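Local coordinates for clavulanic acid biosynthesis oligopeptide binding protein 2 (Streptomyces clavuligerus, PDB 2WOL), which probably binds oligopeptides, as family 5 extracellular solute-binding proteins do, and belongs to the clavulanic acid biosynthesis pathway, at residues F306-P311 with A521-L526; Q326-K331 with D376-E381. All coordinates share one frame; numbering follows the deposited sequence.

Contact 1 of 2, residues F306-P311 with A521-L526; sequences FVAMQP and AVLLPL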
loop_
_atom_site.group_PDB
_atom_site.type_symbol
_atom_site.label_atom_id
_atom_site.label_comp_id
_atom_site.label_asym_id
_atom_site.label_seq_id
_atom_site.Cartn_x
_atom_site.Cartn_y
_atom_site.Cartn_z
ATOM N N PHE A 306 -10.429 9.902 0.340
ATOM C CA PHE A 306 -10.871 10.883 1.323
ATOM C C PHE A 306 -10.565 12.318 0.918
ATOM O O PHE A 306 -9.830 12.566 -0.037
ATOM C CB PHE A 306 -10.297 10.572 2.723
ATOM C CG PHE A 306 -8.794 10.688 2.828
ATOM C CD1 PHE A 306 -8.208 11.852 3.321
ATOM C CD2 PHE A 306 -7.969 9.623 2.470
ATOM C CE1 PHE A 306 -6.826 11.961 3.442
ATOM C CE2 PHE A 306 -6.585 9.723 2.589
ATOM C CZ PHE A 306 -6.012 10.898 3.073
ATOM N N VAL A 307 -11.163 13.254 1.649
ATOM C CA VAL A 307 -10.853 14.669 1.518
ATOM C C VAL A 307 -10.224 15.131 2.831
ATOM O O VAL A 307 -10.763 14.875 3.916
ATOM C CB VAL A 307 -12.118 15.505 1.193
ATOM C CG1 VAL A 307 -11.807 17.004 1.214
ATOM C CG2 VAL A 307 -12.698 15.096 -0.161
ATOM N N ALA A 308 -9.073 15.787 2.725
ATOM C CA ALA A 308 -8.394 16.341 3.888
ATOM C C ALA A 308 -8.656 17.833 3.982
ATOM O O ALA A 308 -8.693 18.522 2.968
ATOM C CB ALA A 308 -6.897 16.072 3.801
ATOM N N MET A 309 -8.847 18.317 5.206
ATOM C CA MET A 309 -8.990 19.746 5.472
ATOM C C MET A 309 -7.831 20.251 6.328
ATOM O O MET A 309 -7.431 19.601 7.295
ATOM C CB MET A 309 -10.337 20.045 6.120
ATOM C CG MET A 309 -11.475 20.056 5.114
ATOM S SD MET A 309 -13.098 20.230 5.862
ATOM C CE MET A 309 -13.441 18.546 6.364
ATOM N N GLN A 310 -7.301 21.412 5.950
ATOM C CA GLN A 310 -6.028 21.913 6.467
ATOM C C GLN A 310 -6.218 23.087 7.426
ATOM O O GLN A 310 -6.505 24.194 6.978
ATOM C CB GLN A 310 -5.135 22.345 5.297
ATOM C CG GLN A 310 -4.480 21.210 4.507
ATOM C CD GLN A 310 -5.472 20.182 4.006
ATOM O OE1 GLN A 310 -5.569 19.091 4.561
ATOM N NE2 GLN A 310 -6.233 20.535 2.974
ATOM N N PRO A 311 -6.067 22.851 8.747
ATOM C CA PRO A 311 -6.183 23.948 9.719
ATOM C C PRO A 311 -5.248 25.139 9.477
ATOM O O PRO A 311 -5.551 26.249 9.925
ATOM C CB PRO A 311 -5.858 23.265 11.051
ATOM C CG PRO A 311 -6.300 21.855 10.837
ATOM C CD PRO A 311 -5.845 21.563 9.431
ATOM N N ALA A 521 -12.248 16.293 12.811
ATOM C CA ALA A 521 -12.954 16.521 11.540
ATOM C C ALA A 521 -12.044 16.955 10.374
ATOM O O ALA A 521 -12.512 17.510 9.378
ATOM C CB ALA A 521 -14.133 17.500 11.731
ATOM N N VAL A 522 -10.748 16.675 10.500
ATOM C CA VAL A 522 -9.778 17.038 9.460
ATOM C C VAL A 522 -9.788 16.091 8.256
ATOM O O VAL A 522 -9.326 16.460 7.179
ATOM C CB VAL A 522 -8.339 17.181 10.016
ATOM C CG1 VAL A 522 -8.228 18.417 10.910
ATOM C CG2 VAL A 522 -7.910 15.928 10.772
ATOM N N LEU A 523 -10.326 14.884 8.438
ATOM C CA LEU A 523 -10.435 13.917 7.345
ATOM C C LEU A 523 -11.891 13.540 7.108
ATOM O O LEU A 523 -12.584 13.121 8.038
ATOM C CB LEU A 523 -9.611 12.655 7.637
ATOM C CG LEU A 523 -8.106 12.822 7.894
ATOM C CD1 LEU A 523 -7.451 11.474 8.148
ATOM C CD2 LEU A 523 -7.421 13.538 6.737
ATOM N N LEU A 524 -12.333 13.702 5.863
ATOM C CA LEU A 524 -13.667 13.301 5.429
ATOM C C LEU A 524 -13.556 12.017 4.607
ATOM O O LEU A 524 -13.134 12.054 3.448
ATOM C CB LEU A 524 -14.325 14.415 4.604
ATOM C CG LEU A 524 -15.594 14.105 3.796
ATOM C CD1 LEU A 524 -16.733 13.568 4.671
ATOM C CD2 LEU A 524 -16.049 15.344 3.043
ATOM N N PRO A 525 -13.926 10.873 5.210
ATOM C CA PRO A 525 -13.872 9.593 4.512
ATOM C C PRO A 525 -14.958 9.535 3.451
ATOM O O PRO A 525 -16.087 9.960 3.704
ATOM C CB PRO A 525 -14.163 8.560 5.611
ATOM C CG PRO A 525 -14.259 9.303 6.889
ATOM C CD PRO A 525 -14.440 10.743 6.584
ATOM N N LEU A 526 -14.615 9.024 2.273
ATOM C CA LEU A 526 -15.596 8.877 1.197
ATOM C C LEU A 526 -15.934 7.411 0.951
ATOM O O LEU A 526 -17.034 6.958 1.280
ATOM C CB LEU A 526 -15.115 9.557 -0.090
ATOM C CG LEU A 526 -14.804 11.057 0.010
ATOM C CD1 LEU A 526 -14.316 11.592 -1.324
ATOM C CD2 LEU A 526 -16.021 11.840 0.483
#
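The phenyl ring of F306 meets the strand of L523 through a single branch: CD2 of L523 approaches obliquely, 3.7 Å from CE1 of F306 and only slightly farther from CD1. The same methyl also lies 3.9 Å from CB of A308, so one leucine branch bridges two residues on this face of the sheet. T451 and W453 of the neighbouring strand 448-453 also touch F306. CB of F306, placed by the backbone, lies 3.3 Å from O of L524; with CG between the backbone N and the carbonyl carbon (chi1 65°), the ring reaches the L523 branch.

Three main-chain hydrogen bonds join the two strands. V307 and L524 form a hydrogen-bonded antiparallel pair, with N of L524 reaching O of V307 at 2.8 Å in a nearly straight bond (175° at the hydrogen) and N of V307 returning one to O of L524. Beyond them, N of M309 binds O of V522, continuing the pairing to the point where 521-526 has just left its helix; A521, with positive phi, makes that exit.

On the other face V307 pairs with L524, their CB atoms 4.2 Å apart. CG2 of V307 also meets CD1 of L526 at 4.0 Å, and V409 and V405 of helix 401-414 touch V307 and L526 respectively. M309 bends at chi3 (-82°), and its CE comes to 3.3 Å from O of A521. The buried carbonyl O of M309 has no hydrogen-bond partner in the model. At the far end of the contact, CG of P311 touches CG1 of V522 at 3.9 Å. This is an antiparallel strand pair inside a mixed sheet flanked by helices, the alpha/beta architecture of a lobe in a periplasmic-binding-protein-type fold.

Contact 2 of 2, residues Q326-K331 with D376-E381; sequences QYAADK and DAARAE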
loop_
_atom_site.group_PDB
_atom_site.type_symbol
_atom_site.label_atom_id
_atom_site.label_comp_id
_atom_site.label_asym_id
_atom_site.label_seq_id
_atom_site.Cartn_x
_atom_site.Cartn_y
_atom_site.Cartn_z
ATOM N N GLN A 326 -18.234 18.175 6.583
ATOM C CA GLN A 326 -18.576 16.762 6.752
ATOM C C GLN A 326 -20.089 16.549 6.622
ATOM O O GLN A 326 -20.526 15.662 5.898
ATOM C CB GLN A 326 -18.074 16.227 8.092
ATOM C CG GLN A 326 -16.580 16.460 8.364
ATOM C CD GLN A 326 -15.720 15.209 8.275
ATOM O OE1 GLN A 326 -16.210 14.095 8.056
ATOM N NE2 GLN A 326 -14.421 15.386 8.480
ATOM N N TYR A 327 -20.881 17.375 7.303
ATOM C CA TYR A 327 -22.341 17.249 7.250
ATOM C C TYR A 327 -22.918 17.514 5.863
ATOM O O TYR A 327 -23.913 16.896 5.479
ATOM C CB TYR A 327 -23.006 18.199 8.247
ATOM C CG TYR A 327 -22.978 17.743 9.686
ATOM C CD1 TYR A 327 -22.354 18.514 10.666
ATOM C CD2 TYR A 327 -23.598 16.556 10.076
ATOM C CE1 TYR A 327 -22.331 18.115 11.991
ATOM C CE2 TYR A 327 -23.581 16.144 11.405
ATOM C CZ TYR A 327 -22.947 16.930 12.361
ATOM O OH TYR A 327 -22.923 16.535 13.683
ATOM N N ALA A 328 -22.308 18.444 5.125
ATOM C CA ALA A 328 -22.822 18.856 3.814
ATOM C C ALA A 328 -22.313 18.007 2.649
ATOM O O ALA A 328 -22.632 18.275 1.493
ATOM C CB ALA A 328 -22.536 20.336 3.566
ATOM N N ALA A 329 -21.528 16.981 2.958
ATOM C CA ALA A 329 -21.035 16.064 1.939
ATOM C C ALA A 329 -22.175 15.186 1.436
ATOM O O ALA A 329 -22.845 14.512 2.220
ATOM C CB ALA A 329 -19.904 15.201 2.502
ATOM N N ASP A 330 -22.412 15.219 0.128
ATOM C CA ASP A 330 -23.372 14.309 -0.486
ATOM C C ASP A 330 -22.618 13.028 -0.814
ATOM O O ASP A 330 -21.971 12.930 -1.854
ATOM C CB ASP A 330 -23.986 14.938 -1.743
ATOM C CG ASP A 330 -25.058 14.063 -2.388
ATOM O OD1 ASP A 330 -25.060 12.836 -2.168
ATOM O OD2 ASP A 330 -25.898 14.618 -3.127
ATOM N N LYS A 331 -22.697 12.054 0.091
ATOM C CA LYS A 331 -21.894 10.832 -0.013
ATOM C C LYS A 331 -22.254 10.000 -1.242
ATOM O O LYS A 331 -21.407 9.296 -1.794
ATOM C CB LYS A 331 -22.033 9.977 1.252
ATOM C CG LYS A 331 -21.618 10.648 2.581
ATOM C CD LYS A 331 -20.146 11.093 2.638
ATOM C CE LYS A 331 -19.160 9.933 2.501
ATOM N NZ LYS A 331 -19.197 8.963 3.640
ATOM N N ASP A 376 -29.175 21.029 7.575
ATOM C CA ASP A 376 -29.513 21.712 8.826
ATOM C C ASP A 376 -28.326 21.683 9.789
ATOM O O ASP A 376 -27.958 22.710 10.364
ATOM C CB ASP A 376 -30.739 21.081 9.491
ATOM C CG ASP A 376 -32.042 21.436 8.792
ATOM O OD1 ASP A 376 -32.067 22.379 7.969
ATOM O OD2 ASP A 376 -33.057 20.771 9.090
ATOM N N ALA A 377 -27.717 20.508 9.951
ATOM C CA ALA A 377 -26.567 20.367 10.840
ATOM C C ALA A 377 -25.379 21.177 10.333
ATOM O O ALA A 377 -24.690 21.826 11.118
ATOM C CB ALA A 377 -26.187 18.908 11.002
ATOM N N ALA A 378 -25.151 21.140 9.019
ATOM C CA ALA A 378 -24.062 21.898 8.389
ATOM C C ALA A 378 -24.214 23.402 8.616
ATOM O O ALA A 378 -23.239 24.087 8.942
ATOM C CB ALA A 378 -23.977 21.592 6.898
ATOM N N ARG A 379 -25.435 23.909 8.449
ATOM C CA ARG A 379 -25.698 25.340 8.638
ATOM C C ARG A 379 -25.499 25.763 10.087
ATOM O O ARG A 379 -25.008 26.860 10.359
ATOM C CB ARG A 379 -27.096 25.721 8.135
ATOM C CG ARG A 379 -27.185 25.787 6.617
ATOM C CD ARG A 379 -28.583 26.094 6.121
ATOM N NE ARG A 379 -28.672 25.863 4.679
ATOM C CZ ARG A 379 -29.447 24.946 4.103
ATOM N NH1 ARG A 379 -30.239 24.174 4.837
ATOM N NH2 ARG A 379 -29.440 24.818 2.783
ATOM N N ALA A 380 -25.866 24.883 11.016
ATOM C CA ALA A 380 -25.648 25.146 12.433
ATOM C C ALA A 380 -24.155 25.218 12.751
ATOM O O ALA A 380 -23.724 26.073 13.523
ATOM C CB ALA A 380 -26.335 24.092 13.285
ATOM N N GLU A 381 -23.367 24.329 12.141
ATOM C CA GLU A 381 -21.913 24.348 12.300
ATOM C C GLU A 381 -21.318 25.636 11.729
ATOM O O GLU A 381 -20.453 26.257 12.352
ATOM C CB GLU A 381 -21.263 23.123 11.643
ATOM C CG GLU A 381 -21.629 21.772 12.269
ATOM C CD GLU A 381 -21.055 21.543 13.660
ATOM O OE1 GLU A 381 -20.034 22.178 14.018
ATOM O OE2 GLU A 381 -21.631 20.706 14.394
HETATM O O HOH W 1 -21.469 18.039 15.204
#
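In this helix-to-helix contact of the alpha/beta fold, Y327 of helix 319-327 lays one face of its ring against A377 of helix 375-384. The methyl CB of A377 stands over the middle of the ring, 3.6 Å from the centroid of Y327 and only 11° off the ring normal, which makes a well-centred CH-pi contact. CG of Y327 is anti to its own carbonyl carbon (chi1 -78°), a setting that brings the ring across to the second helix while its CB lies 3.8 Å from CB of A378. The neighbouring A328 adds a methyl-to-methyl contact with that same A378 carbon. Small residues on the facing helix thus let the two backbones come close, with CA of Y327 and CA of A378 5.1 Å apart.

E381, one turn farther along, meets the ring differently. Its CG lies 3.7 Å from CD1 of Y327, and a bend at chi2 turns the carboxylate to the edge of the ring. There the carboxylate and ring planes differ by 24°, and OE2 lies near the ring plane. Y365 adds a T-shaped (edge-to-face) contact with Y327, while H320, R323 and A324 of helix 319-327 touch E381, so both side chains have further neighbours. No direct hydrogen bond crosses between the two segments; a water in the plane of the ring joins their polar ends instead, 2.6 Å from OH of Y327 and donating to OE2 of E381 at 2.8 Å.

How the contacts relate
Both contacts belong to the same alpha/beta region, their centres about 14 Å apart, yet they illustrate how chemistry follows depth. Contact 1 lies in the buried sheet and relies on main-chain hydrogen bonds between strands, with apolar side chains on both faces. Contact 2 lies farther from the centre of the chain, is only partly buried, and joins helices through an aromatic ring, methyl groups and a bridging water. Q326 couples them: it belongs to helix 319-327, which follows strand 303-309 in the chain, and its NE2 probably hydrogen-bonds to O of A521 and O of L523, tying the helix to the turn into the partner strand and to its first residue.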